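Long-range contacts in fimbrial structural subunit (Actinomyces naeslundii, PDB 3QDH), which probably forms the shaft of type 2 fimbriae and mediates adhesion to streptococci and host cells during oral biofilm development: residues K8-Q13 with S22-P27; S39-F44 with K93-A98; S63-T68 with G100-A105; N152-R157 with S229-G234. All blocks are in the same frame, centred on the assembly; numbering follows the deposited sequence.

Contact 1: residues K8-Q13 with S22-P27; sequences KSIQEQ and SLIKFP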
loop_
_atom_site.group_PDB
_atom_site.type_symbol
_atom_site.label_atom_id
_atom_site.label_comp_id
_atom_site.label_asym_id
_atom_site.label_seq_id
_atom_site.Cartn_x
_atom_site.Cartn_y
_atom_site.Cartn_z
ATOM N N LYS A 8 -1.363 -13.623 -0.407
ATOM C CA LYS A 8 -1.097 -12.193 -0.457
ATOM C C LYS A 8 -1.567 -11.512 0.824
ATOM O O LYS A 8 -2.613 -11.878 1.392
ATOM C CB LYS A 8 -1.754 -11.566 -1.701
ATOM C CG LYS A 8 -1.451 -10.087 -1.900
ATOM C CD LYS A 8 -1.834 -9.598 -3.300
ATOM C CE LYS A 8 -1.393 -8.140 -3.457
ATOM N NZ LYS A 8 -1.499 -7.538 -4.827
ATOM N N SER A 9 -0.777 -10.543 1.282
ATOM C CA SER A 9 -1.124 -9.726 2.440
ATOM C C SER A 9 -0.899 -8.249 2.128
ATOM O O SER A 9 -0.693 -7.869 0.963
ATOM C CB SER A 9 -0.291 -10.145 3.660
ATOM O OG SER A 9 -0.779 -9.523 4.842
ATOM N N ILE A 10 -0.969 -7.418 3.167
ATOM C CA ILE A 10 -0.660 -5.983 3.070
ATOM C C ILE A 10 0.125 -5.546 4.309
ATOM O O ILE A 10 -0.234 -5.893 5.430
ATOM C CB ILE A 10 -1.940 -5.085 2.997
ATOM C CG1 ILE A 10 -2.940 -5.591 1.952
ATOM C CG2 ILE A 10 -1.563 -3.629 2.684
ATOM C CD1 ILE A 10 -4.332 -4.917 2.052
ATOM N N GLN A 11 1.198 -4.793 4.096
ATOM C CA GLN A 11 1.932 -4.171 5.188
ATOM C C GLN A 11 1.054 -3.156 5.925
ATOM O O GLN A 11 0.343 -2.381 5.286
ATOM C CB GLN A 11 3.152 -3.428 4.638
ATOM C CG GLN A 11 4.476 -4.137 4.833
ATOM C CD GLN A 11 5.604 -3.148 5.082
ATOM O OE1 GLN A 11 5.728 -2.144 4.382
ATOM N NE2 GLN A 11 6.422 -3.419 6.098
ATOM N N GLU A 12 1.106 -3.176 7.257
ATOM C CA GLU A 12 0.566 -2.089 8.091
ATOM C C GLU A 12 0.791 -0.753 7.393
ATOM O O GLU A 12 1.937 -0.327 7.242
ATOM C CB GLU A 12 1.319 -2.023 9.419
ATOM C CG GLU A 12 0.743 -2.767 10.591
ATOM C CD GLU A 12 1.319 -2.244 11.902
ATOM O OE1 GLU A 12 2.316 -2.826 12.403
ATOM O OE2 GLU A 12 0.796 -1.230 12.413
ATOM N N GLN A 13 -0.279 -0.074 6.990
ATOM C CA GLN A 13 -0.132 1.199 6.271
ATOM C C GLN A 13 0.641 2.276 7.052
ATOM O O GLN A 13 1.325 3.109 6.449
ATOM C CB GLN A 13 -1.490 1.745 5.805
ATOM C CG GLN A 13 -1.384 2.817 4.716
ATOM C CD GLN A 13 -0.634 2.330 3.471
ATOM O OE1 GLN A 13 -0.767 1.176 3.061
ATOM N NE2 GLN A 13 0.149 3.217 2.869
ATOM N N SER A 22 2.008 8.065 -0.472
ATOM C CA SER A 22 2.667 6.983 0.256
ATOM C C SER A 22 2.643 5.700 -0.578
ATOM O O SER A 22 1.811 5.537 -1.478
ATOM C CB SER A 22 1.965 6.718 1.588
ATOM O OG SER A 22 2.029 7.843 2.450
ATOM N N LEU A 23 3.556 4.786 -0.271
ATOM C CA LEU A 23 3.508 3.454 -0.873
ATOM C C LEU A 23 2.479 2.567 -0.175
ATOM O O LEU A 23 2.251 2.690 1.029
ATOM C CB LEU A 23 4.887 2.782 -0.799
ATOM C CG LEU A 23 6.039 3.425 -1.573
ATOM C CD1 LEU A 23 7.359 2.813 -1.147
ATOM C CD2 LEU A 23 5.840 3.294 -3.075
ATOM N N ILE A 24 1.838 1.686 -0.938
ATOM C CA ILE A 24 1.205 0.511 -0.340
ATOM C C ILE A 24 2.112 -0.661 -0.704
ATOM O O ILE A 24 2.505 -0.805 -1.862
ATOM C CB ILE A 24 -0.234 0.236 -0.864
ATOM C CG1 ILE A 24 -1.188 1.385 -0.510
ATOM C CG2 ILE A 24 -0.778 -1.062 -0.274
ATOM C CD1 ILE A 24 -2.600 1.215 -1.091
ATOM N N LYS A 25 2.456 -1.461 0.301
ATOM C CA LYS A 25 3.316 -2.625 0.127
ATOM C C LYS A 25 2.557 -3.920 0.390
ATOM O O LYS A 25 1.907 -4.081 1.433
ATOM C CB LYS A 25 4.553 -2.527 1.037
ATOM C CG LYS A 25 5.560 -1.514 0.526
ATOM C CD LYS A 25 6.840 -1.499 1.344
ATOM C CE LYS A 25 7.758 -0.388 0.856
ATOM N NZ LYS A 25 9.130 -0.552 1.411
ATOM N N PHE A 26 2.653 -4.833 -0.576
ATOM C CA PHE A 26 1.940 -6.103 -0.535
ATOM C C PHE A 26 2.917 -7.270 -0.484
ATOM O O PHE A 26 3.486 -7.624 -1.519
ATOM C CB PHE A 26 1.110 -6.313 -1.807
ATOM C CG PHE A 26 0.062 -5.269 -2.077
ATOM C CD1 PHE A 26 -1.112 -5.215 -1.323
ATOM C CD2 PHE A 26 0.204 -4.393 -3.152
ATOM C CE1 PHE A 26 -2.103 -4.273 -1.603
ATOM C CE2 PHE A 26 -0.790 -3.445 -3.446
ATOM C CZ PHE A 26 -1.941 -3.386 -2.668
ATOM N N PRO A 27 3.093 -7.889 0.697
ATOM C CA PRO A 27 3.844 -9.150 0.776
ATOM C C PRO A 27 3.120 -10.283 0.039
ATOM O O PRO A 27 1.916 -10.501 0.243
ATOM C CB PRO A 27 3.938 -9.416 2.288
ATOM C CG PRO A 27 3.663 -8.099 2.933
ATOM C CD PRO A 27 2.683 -7.414 2.029
HETATM O O HOH W 1 1.329 -0.647 3.154
#
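Lys8 and Phe26 meet beside an intramolecular isopeptide crosslink in the CnaA-type (DEv-IgG) domain of this C-terminal fragment: Lys8 NZ is joined covalently to Asn121 CG and hydrogen-bonded to Asp48 OD2. The extended lysine chain, CG anti to the backbone N (chi1 -176°), slants across the ring, Lys8 CE lying 3.5 Å from Phe26 CG. Lys8 NZ reaches over one ring face, 4.1 Å from the Phe26 centroid; being an amide nitrogen it carries no ammonium charge, so this is no true cation-pi pair. The Ile24 CG2 methyl occupies the opposite face, and Ser9 O lies at the ring edge. Ile10 runs alongside the ring, its CG1 3.8 Å from Phe26 CD1, while its other branch meets Ile24; branched aliphatic side chains suit this buried position. The backbones run roughly antiparallel, joined by Ser9 N to Pro27 O (2.9 Å) and Gln11 N to Lys25 O (2.8 Å). Beyond Gln11 the loop swings away, and the Gln13 side chain bridges the gap. Its chain bends at chi2 (57°), laying the amide across Ile24 at about a right angle; a water connects Gln13 OE1 with Lys25 N, and Gln13 NE2 donates to Leu23 O at 2.8 Å.

Contact 2: residues S39-F44 with K93-A98; sequences SFYKYF and KRIKAA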
loop_
_atom_site.group_PDB
_atom_site.type_symbol
_atom_site.label_atom_id
_atom_site.label_comp_id
_atom_site.label_asym_id
_atom_site.label_seq_id
_atom_site.Cartn_x
_atom_site.Cartn_y
_atom_site.Cartn_z
ATOM N N SER A 39 12.865 -33.918 -11.453
ATOM C CA SER A 39 11.913 -32.903 -11.905
ATOM C C SER A 39 12.539 -31.524 -11.697
ATOM O O SER A 39 13.043 -31.223 -10.607
ATOM C CB SER A 39 10.593 -33.046 -11.129
ATOM O OG SER A 39 9.725 -31.953 -11.374
ATOM N N PHE A 40 12.523 -30.692 -12.738
ATOM C CA PHE A 40 13.156 -29.375 -12.682
ATOM C C PHE A 40 12.212 -28.274 -13.115
ATOM O O PHE A 40 11.331 -28.515 -13.934
ATOM C CB PHE A 40 14.387 -29.334 -13.595
ATOM C CG PHE A 40 15.385 -30.414 -13.305
ATOM C CD1 PHE A 40 16.417 -30.197 -12.400
ATOM C CD2 PHE A 40 15.281 -31.651 -13.927
ATOM C CE1 PHE A 40 17.350 -31.205 -12.118
ATOM C CE2 PHE A 40 16.201 -32.672 -13.653
ATOM C CZ PHE A 40 17.238 -32.443 -12.747
ATOM N N TYR A 41 12.400 -27.071 -12.567
ATOM C CA TYR A 41 11.686 -25.878 -13.051
ATOM C C TYR A 41 12.127 -25.457 -14.452
ATOM O O TYR A 41 13.322 -25.332 -14.729
ATOM C CB TYR A 41 11.872 -24.684 -12.111
ATOM C CG TYR A 41 11.203 -24.882 -10.770
ATOM C CD1 TYR A 41 9.813 -24.824 -10.644
ATOM C CD2 TYR A 41 11.966 -25.138 -9.628
ATOM C CE1 TYR A 41 9.195 -25.016 -9.398
ATOM C CE2 TYR A 41 11.363 -25.318 -8.382
ATOM C CZ TYR A 41 9.983 -25.263 -8.279
ATOM O OH TYR A 41 9.415 -25.468 -7.047
ATOM N N LYS A 42 11.143 -25.228 -15.318
ATOM C CA LYS A 42 11.370 -24.540 -16.588
ATOM C C LYS A 42 11.415 -23.054 -16.291
ATOM O O LYS A 42 12.163 -22.291 -16.922
ATOM C CB LYS A 42 10.227 -24.818 -17.567
ATOM C CG LYS A 42 10.077 -26.274 -18.030
ATOM C CD LYS A 42 8.863 -26.343 -18.970
ATOM C CE LYS A 42 8.291 -27.728 -19.073
ATOM N NZ LYS A 42 7.061 -27.735 -19.929
ATOM N N TYR A 43 10.595 -22.638 -15.324
ATOM C CA TYR A 43 10.565 -21.255 -14.886
ATOM C C TYR A 43 9.783 -21.147 -13.581
ATOM O O TYR A 43 9.086 -22.076 -13.198
ATOM C CB TYR A 43 9.955 -20.317 -15.971
ATOM C CG TYR A 43 8.615 -20.796 -16.488
ATOM C CD1 TYR A 43 7.427 -20.487 -15.815
ATOM C CD2 TYR A 43 8.537 -21.560 -17.662
ATOM C CE1 TYR A 43 6.186 -20.982 -16.286
ATOM C CE2 TYR A 43 7.318 -22.040 -18.147
ATOM C CZ TYR A 43 6.153 -21.747 -17.458
ATOM O OH TYR A 43 4.959 -22.216 -17.952
ATOM N N PHE A 44 9.927 -20.015 -12.909
ATOM C CA PHE A 44 9.197 -19.710 -11.677
ATOM C C PHE A 44 9.119 -18.190 -11.551
ATOM O O PHE A 44 10.137 -17.516 -11.413
ATOM C CB PHE A 44 9.899 -20.351 -10.452
ATOM C CG PHE A 44 9.102 -20.257 -9.167
ATOM C CD1 PHE A 44 8.681 -21.412 -8.507
ATOM C CD2 PHE A 44 8.791 -19.022 -8.622
ATOM C CE1 PHE A 44 7.933 -21.326 -7.313
ATOM C CE2 PHE A 44 8.042 -18.922 -7.430
ATOM C CZ PHE A 44 7.626 -20.068 -6.777
ATOM N N LYS A 93 17.454 -23.347 -9.357
ATOM C CA LYS A 93 18.164 -24.417 -8.658
ATOM C C LYS A 93 17.992 -24.275 -7.131
ATOM O O LYS A 93 17.761 -25.261 -6.437
ATOM C CB LYS A 93 19.649 -24.381 -9.049
ATOM C CG LYS A 93 20.516 -25.404 -8.341
ATOM C CD LYS A 93 21.925 -25.463 -8.929
ATOM C CE LYS A 93 22.045 -26.556 -9.975
ATOM N NZ LYS A 93 22.088 -27.922 -9.337
ATOM N N ARG A 94 18.106 -23.052 -6.620
ATOM C CA ARG A 94 17.849 -22.795 -5.181
ATOM C C ARG A 94 16.449 -23.204 -4.718
ATOM O O ARG A 94 16.270 -23.832 -3.647
ATOM C CB ARG A 94 18.033 -21.317 -4.866
ATOM C CG ARG A 94 19.476 -20.802 -4.821
ATOM C CD ARG A 94 19.431 -19.394 -4.243
ATOM N NE ARG A 94 20.677 -18.625 -4.366
ATOM C CZ ARG A 94 21.669 -18.662 -3.479
ATOM N NH1 ARG A 94 21.578 -19.456 -2.426
ATOM N NH2 ARG A 94 22.758 -17.919 -3.651
ATOM N N ILE A 95 15.444 -22.829 -5.510
ATOM C CA ILE A 95 14.063 -23.124 -5.164
ATOM C C ILE A 95 13.808 -24.629 -5.153
ATOM O O ILE A 95 13.175 -25.139 -4.227
ATOM C CB ILE A 95 13.036 -22.372 -6.055
ATOM C CG1 ILE A 95 13.213 -20.860 -5.883
ATOM C CG2 ILE A 95 11.600 -22.780 -5.682
ATOM C CD1 ILE A 95 12.413 -19.983 -6.905
ATOM N N LYS A 96 14.329 -25.347 -6.144
ATOM C CA LYS A 96 14.246 -26.817 -6.127
ATOM C C LYS A 96 14.888 -27.444 -4.868
ATOM O O LYS A 96 14.371 -28.424 -4.312
ATOM C CB LYS A 96 14.871 -27.412 -7.403
ATOM C CG LYS A 96 14.842 -28.950 -7.453
ATOM C CD LYS A 96 15.503 -29.461 -8.742
ATOM C CE LYS A 96 15.996 -30.899 -8.576
ATOM N NZ LYS A 96 14.889 -31.869 -8.536
ATOM N N ALA A 97 16.000 -26.866 -4.431
ATOM C CA ALA A 97 16.736 -27.360 -3.262
ATOM C C ALA A 97 16.108 -26.926 -1.932
ATOM O O ALA A 97 16.593 -27.307 -0.873
ATOM C CB ALA A 97 18.188 -26.907 -3.331
ATOM N N ALA A 98 15.018 -26.155 -1.999
ATOM C CA ALA A 98 14.357 -25.607 -0.809
ATOM C C ALA A 98 12.876 -26.005 -0.705
ATOM O O ALA A 98 12.021 -25.142 -0.524
ATOM C CB ALA A 98 14.506 -24.088 -0.783
HETATM O O HOH W 2 10.874 -26.437 -5.032
#
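Phe40 and Lys96 mark the nearest backbone approach, 7.1 Å between their CA atoms, where the last turn of helix 89-96 packs on strand 39-49; the strand turns a corner at Lys42, and both Tyr41 before it and Phe44 after it point toward the helix. This helix-on-strand packing lies within the N2-type adhesin domain. Ile95 packs against both aromatic residues, one branch to each. Its CG2 branch touches Tyr41, 3.7 Å from CE2, while the other branch places Ile95 CD1 over a face of the Phe44 ring, 4.2 Å from the centroid, as a CH-pi contact. For Phe44, a chi1 of -171° swings the ring to the side of the carbonyl carbon, and the edge of the ring meets Tyr41 CE1. Tyrosine suits its site: the ring packs against isoleucine while Tyr41 OH donates to a water (2.7 Å), which donates to Ile95 O (2.8 Å). Lys96 stretches along the strand and bends only at chi4 (72°), which lets Lys96 NZ donate a hydrogen bond to Ser39 O (2.8 Å) and puts it over the face of the Phe40 ring, 4.7 Å from the centroid, as a cation-pi contact. Ala37 O also accepts from Lys96 NZ. Two carbonyl oxygens and an aromatic face thus grip the ammonium, probably stabilising its positive charge through dipoles and pi electrons.

Contact 3: residues S63-T68 with G100-A105; sequences SLEGTT and GKKVSA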
loop_
_atom_site.group_PDB
_atom_site.type_symbol
_atom_site.label_atom_id
_atom_site.label_comp_id
_atom_site.label_asym_id
_atom_site.label_seq_id
_atom_site.Cartn_x
_atom_site.Cartn_y
_atom_site.Cartn_z
ATOM N N SER A 63 12.812 -12.835 -1.691
ATOM C CA SER A 63 13.375 -13.726 -0.684
ATOM C C SER A 63 13.059 -15.195 -0.914
ATOM O O SER A 63 12.031 -15.545 -1.483
ATOM C CB SER A 63 12.881 -13.328 0.714
ATOM O OG SER A 63 13.062 -11.934 0.922
ATOM N N LEU A 64 13.969 -16.047 -0.457
ATOM C CA LEU A 64 13.702 -17.464 -0.337
ATOM C C LEU A 64 13.980 -17.816 1.115
ATOM O O LEU A 64 15.117 -17.702 1.583
ATOM C CB LEU A 64 14.600 -18.284 -1.269
ATOM C CG LEU A 64 14.510 -19.812 -1.104
ATOM C CD1 LEU A 64 13.090 -20.359 -1.327
ATOM C CD2 LEU A 64 15.523 -20.515 -2.020
ATOM N N GLU A 65 12.932 -18.231 1.820
ATOM C CA GLU A 65 13.003 -18.477 3.262
ATOM C C GLU A 65 14.119 -19.453 3.630
ATOM O O GLU A 65 14.217 -20.541 3.053
ATOM C CB GLU A 65 11.655 -19.002 3.741
ATOM C CG GLU A 65 11.541 -19.227 5.231
ATOM C CD GLU A 65 10.335 -20.064 5.587
ATOM O OE1 GLU A 65 9.716 -20.678 4.675
ATOM O OE2 GLU A 65 10.010 -20.114 6.794
ATOM N N GLY A 66 14.951 -19.050 4.592
ATOM C CA GLY A 66 16.032 -19.893 5.099
ATOM C C GLY A 66 17.326 -19.757 4.312
ATOM O O GLY A 66 18.303 -20.457 4.596
ATOM N N THR A 67 17.319 -18.845 3.339
ATOM C CA THR A 67 18.398 -18.648 2.375
ATOM C C THR A 67 18.671 -17.155 2.258
ATOM O O THR A 67 17.788 -16.340 2.537
ATOM C CB THR A 67 17.982 -19.223 0.983
ATOM O OG1 THR A 67 18.259 -20.623 0.954
ATOM C CG2 THR A 67 18.707 -18.555 -0.177
ATOM N N THR A 68 19.893 -16.791 1.873
ATOM C CA THR A 68 20.167 -15.437 1.428
ATOM C C THR A 68 20.467 -15.480 -0.074
ATOM O O THR A 68 21.457 -16.083 -0.505
ATOM C CB THR A 68 21.316 -14.755 2.222
ATOM O OG1 THR A 68 20.983 -14.751 3.613
ATOM C CG2 THR A 68 21.491 -13.315 1.769
ATOM N N GLY A 100 9.241 -26.828 0.506
ATOM C CA GLY A 100 8.507 -26.368 1.688
ATOM C C GLY A 100 8.846 -24.965 2.181
ATOM O O GLY A 100 8.259 -24.488 3.158
ATOM N N LYS A 101 9.796 -24.301 1.525
ATOM C CA LYS A 101 10.192 -22.958 1.937
ATOM C C LYS A 101 9.453 -21.898 1.140
ATOM O O LYS A 101 9.141 -22.102 -0.046
ATOM C CB LYS A 101 11.708 -22.754 1.810
ATOM C CG LYS A 101 12.573 -23.812 2.530
ATOM C CD LYS A 101 12.474 -23.724 4.057
ATOM C CE LYS A 101 13.483 -24.674 4.715
ATOM N NZ LYS A 101 12.973 -25.217 6.006
ATOM N N LYS A 102 9.196 -20.758 1.778
ATOM C CA LYS A 102 8.480 -19.672 1.105
ATOM C C LYS A 102 9.320 -18.821 0.163
ATOM O O LYS A 102 10.366 -18.276 0.542
ATOM C CB LYS A 102 7.732 -18.794 2.110
ATOM C CG LYS A 102 6.457 -19.444 2.635
ATOM C CD LYS A 102 5.805 -18.587 3.721
ATOM C CE LYS A 102 4.808 -19.414 4.532
ATOM N NZ LYS A 102 4.551 -18.809 5.880
ATOM N N VAL A 103 8.844 -18.733 -1.080
ATOM C CA VAL A 103 9.372 -17.822 -2.083
ATOM C C VAL A 103 8.490 -16.575 -2.042
ATOM O O VAL A 103 7.267 -16.684 -2.195
ATOM C CB VAL A 103 9.270 -18.423 -3.501
ATOM C CG1 VAL A 103 9.974 -17.518 -4.494
ATOM C CG2 VAL A 103 9.833 -19.871 -3.547
ATOM N N SER A 104 9.098 -15.405 -1.851
ATOM C CA SER A 104 8.319 -14.185 -1.634
ATOM C C SER A 104 8.904 -12.918 -2.251
ATOM O O SER A 104 10.078 -12.862 -2.619
ATOM C CB SER A 104 8.062 -13.978 -0.128
ATOM O OG SER A 104 9.275 -13.777 0.572
ATOM N N ALA A 105 8.051 -11.904 -2.378
ATOM C CA ALA A 105 8.472 -10.563 -2.722
ATOM C C ALA A 105 7.430 -9.588 -2.199
ATOM O O ALA A 105 6.318 -9.985 -1.854
ATOM C CB ALA A 105 8.640 -10.416 -4.226
#
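Ser63 and Ser104 form a hydrogen-bonded antiparallel pair: Ser63 N donates to Ser104 O (2.9 Å) and Ser104 N to Ser63 O (3.0 Å). One step on, in the non-hydrogen-bonded pair of Leu64 and Val103, the CA hydrogens point at carbonyl oxygens across the strands, Leu64 CA toward Lys102 O and Val103 CA toward Ser63 O. The next backbone bond runs from Glu65 N to Lys102 O at 2.9 Å.

The return bond at this last pair comes from a side chain. On a fully stretched chain (chi1 -176°), Glu65 OE1 accepts from Lys102 N at 2.9 Å, nearly straight (166°), through the lone pair facing away from the other oxygen. A glutamate suits this fraying end, since its carboxylate can stand in for a backbone carbonyl that has turned away. Lys101 and Lys102 hold their ammonium groups nearby without touching it, which would probably favour the ionised form.

Strand 57-64 ends here in a type II turn from Leu64 to Thr67, with Gly66 at the third position, where phi is 88° and a side chain's CB would press on the carbonyl O of Glu65. Strand 102-111 continues in the antiparallel sheet of the CnaA-type domain and pairs on its other side with strand 23-31.

Apolar packing lies on the Leu64 and Val103 face. Leu64 CD1 slants across to Val103 CG2 at 4.0 Å, while Ile95 and Arg94 of helix 89-96 cover these side chains. On the serine face, Ser104 OG lies 3.6 Å from Ser63 CB, and Ser63 OG is held by Glu61 O.

Contact 4: residues N152-R157 with S229-G234; sequences NEVTSR and SDSIDG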
loop_
_atom_site.group_PDB
_atom_site.type_symbol
_atom_site.label_atom_id
_atom_site.label_comp_id
_atom_site.label_asym_id
_atom_site.label_seq_id
_atom_site.Cartn_x
_atom_site.Cartn_y
_atom_site.Cartn_z
ATOM N N ASN A 152 -5.559 -15.128 -2.890
ATOM C CA ASN A 152 -6.617 -14.355 -2.246
ATOM C C ASN A 152 -6.525 -12.876 -2.657
ATOM O O ASN A 152 -5.433 -12.363 -2.957
ATOM C CB ASN A 152 -6.489 -14.496 -0.717
ATOM C CG ASN A 152 -5.182 -13.915 -0.176
ATOM O OD1 ASN A 152 -4.087 -14.462 -0.398
ATOM N ND2 ASN A 152 -5.288 -12.797 0.537
ATOM N N GLU A 153 -7.675 -12.208 -2.714
ATOM C CA GLU A 153 -7.718 -10.782 -3.034
ATOM C C GLU A 153 -7.636 -10.003 -1.728
ATOM O O GLU A 153 -8.377 -10.304 -0.792
ATOM C CB GLU A 153 -9.006 -10.427 -3.799
ATOM C CG GLU A 153 -9.052 -8.984 -4.358
ATOM C CD GLU A 153 -10.380 -8.625 -5.029
ATOM O OE1 GLU A 153 -11.447 -8.804 -4.407
ATOM O OE2 GLU A 153 -10.358 -8.145 -6.180
ATOM N N VAL A 154 -6.741 -9.014 -1.659
ATOM C CA VAL A 154 -6.676 -8.135 -0.489
ATOM C C VAL A 154 -7.224 -6.774 -0.894
ATOM O O VAL A 154 -7.243 -6.447 -2.074
ATOM C CB VAL A 154 -5.247 -7.959 0.078
ATOM C CG1 VAL A 154 -4.658 -9.303 0.548
ATOM C CG2 VAL A 154 -4.326 -7.242 -0.939
ATOM N N THR A 155 -7.666 -6.002 0.091
ATOM C CA THR A 155 -8.222 -4.674 -0.152
ATOM C C THR A 155 -7.700 -3.659 0.857
ATOM O O THR A 155 -7.687 -3.905 2.073
ATOM C CB THR A 155 -9.780 -4.691 -0.143
ATOM O OG1 THR A 155 -10.247 -5.641 -1.101
ATOM C CG2 THR A 155 -10.347 -3.306 -0.488
ATOM N N SER A 156 -7.246 -2.528 0.325
ATOM C CA SER A 156 -6.852 -1.374 1.114
ATOM C C SER A 156 -7.861 -0.258 0.815
ATOM O O SER A 156 -8.097 0.078 -0.348
ATOM C CB SER A 156 -5.434 -0.943 0.734
ATOM O OG SER A 156 -4.990 0.134 1.533
ATOM N N ARG A 157 -8.452 0.298 1.871
ATOM C CA ARG A 157 -9.518 1.285 1.730
ATOM C C ARG A 157 -9.045 2.700 2.018
ATOM O O ARG A 157 -8.315 2.936 2.986
ATOM C CB ARG A 157 -10.709 0.932 2.619
ATOM C CG ARG A 157 -11.353 -0.388 2.239
ATOM C CD ARG A 157 -12.803 -0.456 2.680
ATOM N NE ARG A 157 -13.617 -1.210 1.721
ATOM C CZ ARG A 157 -13.607 -2.536 1.602
ATOM N NH1 ARG A 157 -12.824 -3.274 2.385
ATOM N NH2 ARG A 157 -14.380 -3.124 0.698
ATOM N N SER A 229 -8.748 1.692 6.273
ATOM C CA SER A 229 -8.639 0.345 6.837
ATOM C C SER A 229 -8.194 -0.629 5.747
ATOM O O SER A 229 -8.247 -0.309 4.558
ATOM C CB SER A 229 -9.989 -0.119 7.371
ATOM O OG SER A 229 -10.863 -0.421 6.297
ATOM N N ASP A 230 -7.755 -1.818 6.158
ATOM C CA ASP A 230 -7.466 -2.877 5.187
ATOM C C ASP A 230 -8.099 -4.215 5.575
ATOM O O ASP A 230 -8.648 -4.359 6.670
ATOM C CB ASP A 230 -5.956 -2.987 4.888
ATOM C CG ASP A 230 -5.138 -3.407 6.099
ATOM O OD1 ASP A 230 -5.493 -4.408 6.756
ATOM O OD2 ASP A 230 -4.116 -2.747 6.389
ATOM N N SER A 231 -8.017 -5.184 4.666
ATOM C CA SER A 231 -8.727 -6.451 4.803
ATOM C C SER A 231 -7.963 -7.488 5.641
ATOM O O SER A 231 -8.437 -8.611 5.814
ATOM C CB SER A 231 -9.060 -7.019 3.418
ATOM O OG SER A 231 -7.878 -7.271 2.665
ATOM N N ILE A 232 -6.798 -7.108 6.165
ATOM C CA ILE A 232 -5.965 -8.047 6.931
ATOM C C ILE A 232 -6.314 -8.027 8.413
ATOM O O ILE A 232 -6.403 -6.962 9.014
ATOM C CB ILE A 232 -4.449 -7.740 6.779
ATOM C CG1 ILE A 232 -4.073 -7.503 5.305
ATOM C CG2 ILE A 232 -3.600 -8.858 7.424
ATOM C CD1 ILE A 232 -4.318 -8.699 4.382
ATOM N N ASP A 233 -6.506 -9.199 8.997
ATOM C CA ASP A 233 -6.740 -9.301 10.444
ATOM C C ASP A 233 -5.427 -9.539 11.195
ATOM O O ASP A 233 -4.418 -9.927 10.597
ATOM C CB ASP A 233 -7.738 -10.419 10.750
ATOM C CG ASP A 233 -8.754 -10.029 11.827
ATOM O OD1 ASP A 233 -8.705 -8.877 12.349
ATOM O OD2 ASP A 233 -9.614 -10.881 12.132
ATOM N N GLY A 234 -5.436 -9.299 12.501
ATOM C CA GLY A 234 -4.240 -9.506 13.307
ATOM C C GLY A 234 -4.030 -8.459 14.372
ATOM O O GLY A 234 -4.425 -7.299 14.210
HETATM O O HOH W 3 -11.066 -2.908 4.838
#
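The antiparallel pairing of strands 154-165 and 220-230 comes to its end where Thr155 meets Ser231, and a serine hydroxyl takes over the role of a backbone carbonyl. Thr155 N donates to Ser231 OG at 2.9 Å, and Ser231 N donates back to Thr155 O, also 2.9 Å but bent (134°). Serine suits this place: with OG between its backbone N and carbonyl carbon (chi1 61°), the short side chain reaches the neighbouring strand. Farther along, Arg157 N donates to Ser229 O at 2.8 Å. Strand 220-230 belongs to the SpaA-like, prealbumin-type (CnaB) domain, whereas strand 154-165 also pairs with strand 118-131 of the CnaA-type domain, so the contact lies where the two modules join. An Asx turn accompanies the change of direction: Asp230 OD1 accepts from Ile232 N at 3.1 Å and also forms a salt bridge with Arg237. Past this turn Ile232 CD1 slants against Val154 CG1 at 3.9 Å. On the Arg157 and Ser229 face, Thr155 CG2 lies over one face of the guanidinium. A water at its edge accepts from Arg157 NH1 (3.0 Å) and donates to Ser229 OG (2.9 Å), a hydroxyl also hydrogen-bonded to Ala243 O.

How the contacts relate
Contacts 1 and 4 sit near the middle of the elongated chain and touch: Lys8 N meets Asn152 OD1, and Ile10 packs on Val154. Contacts 2 and 3 lie together toward the zinc-binding end, touching where Phe44 of strand 39-49 meets Val103 of strand 102-111 and where Arg94 of helix 89-96 meets Leu64 of strand 57-64. Contacts 1 and 3 share a sheet, through neighbouring strands 23-31 and 102-111. Their chemistry differs: contact 1 includes buried aliphatic and aromatic groups beside a covalent crosslink, contact 2 has no backbone-to-backbone hydrogen bond and relies on side chains reaching across, and contacts 3 and 4 are frayed strand ends completed by Glu65 and Ser231, contact 3 being the more exposed.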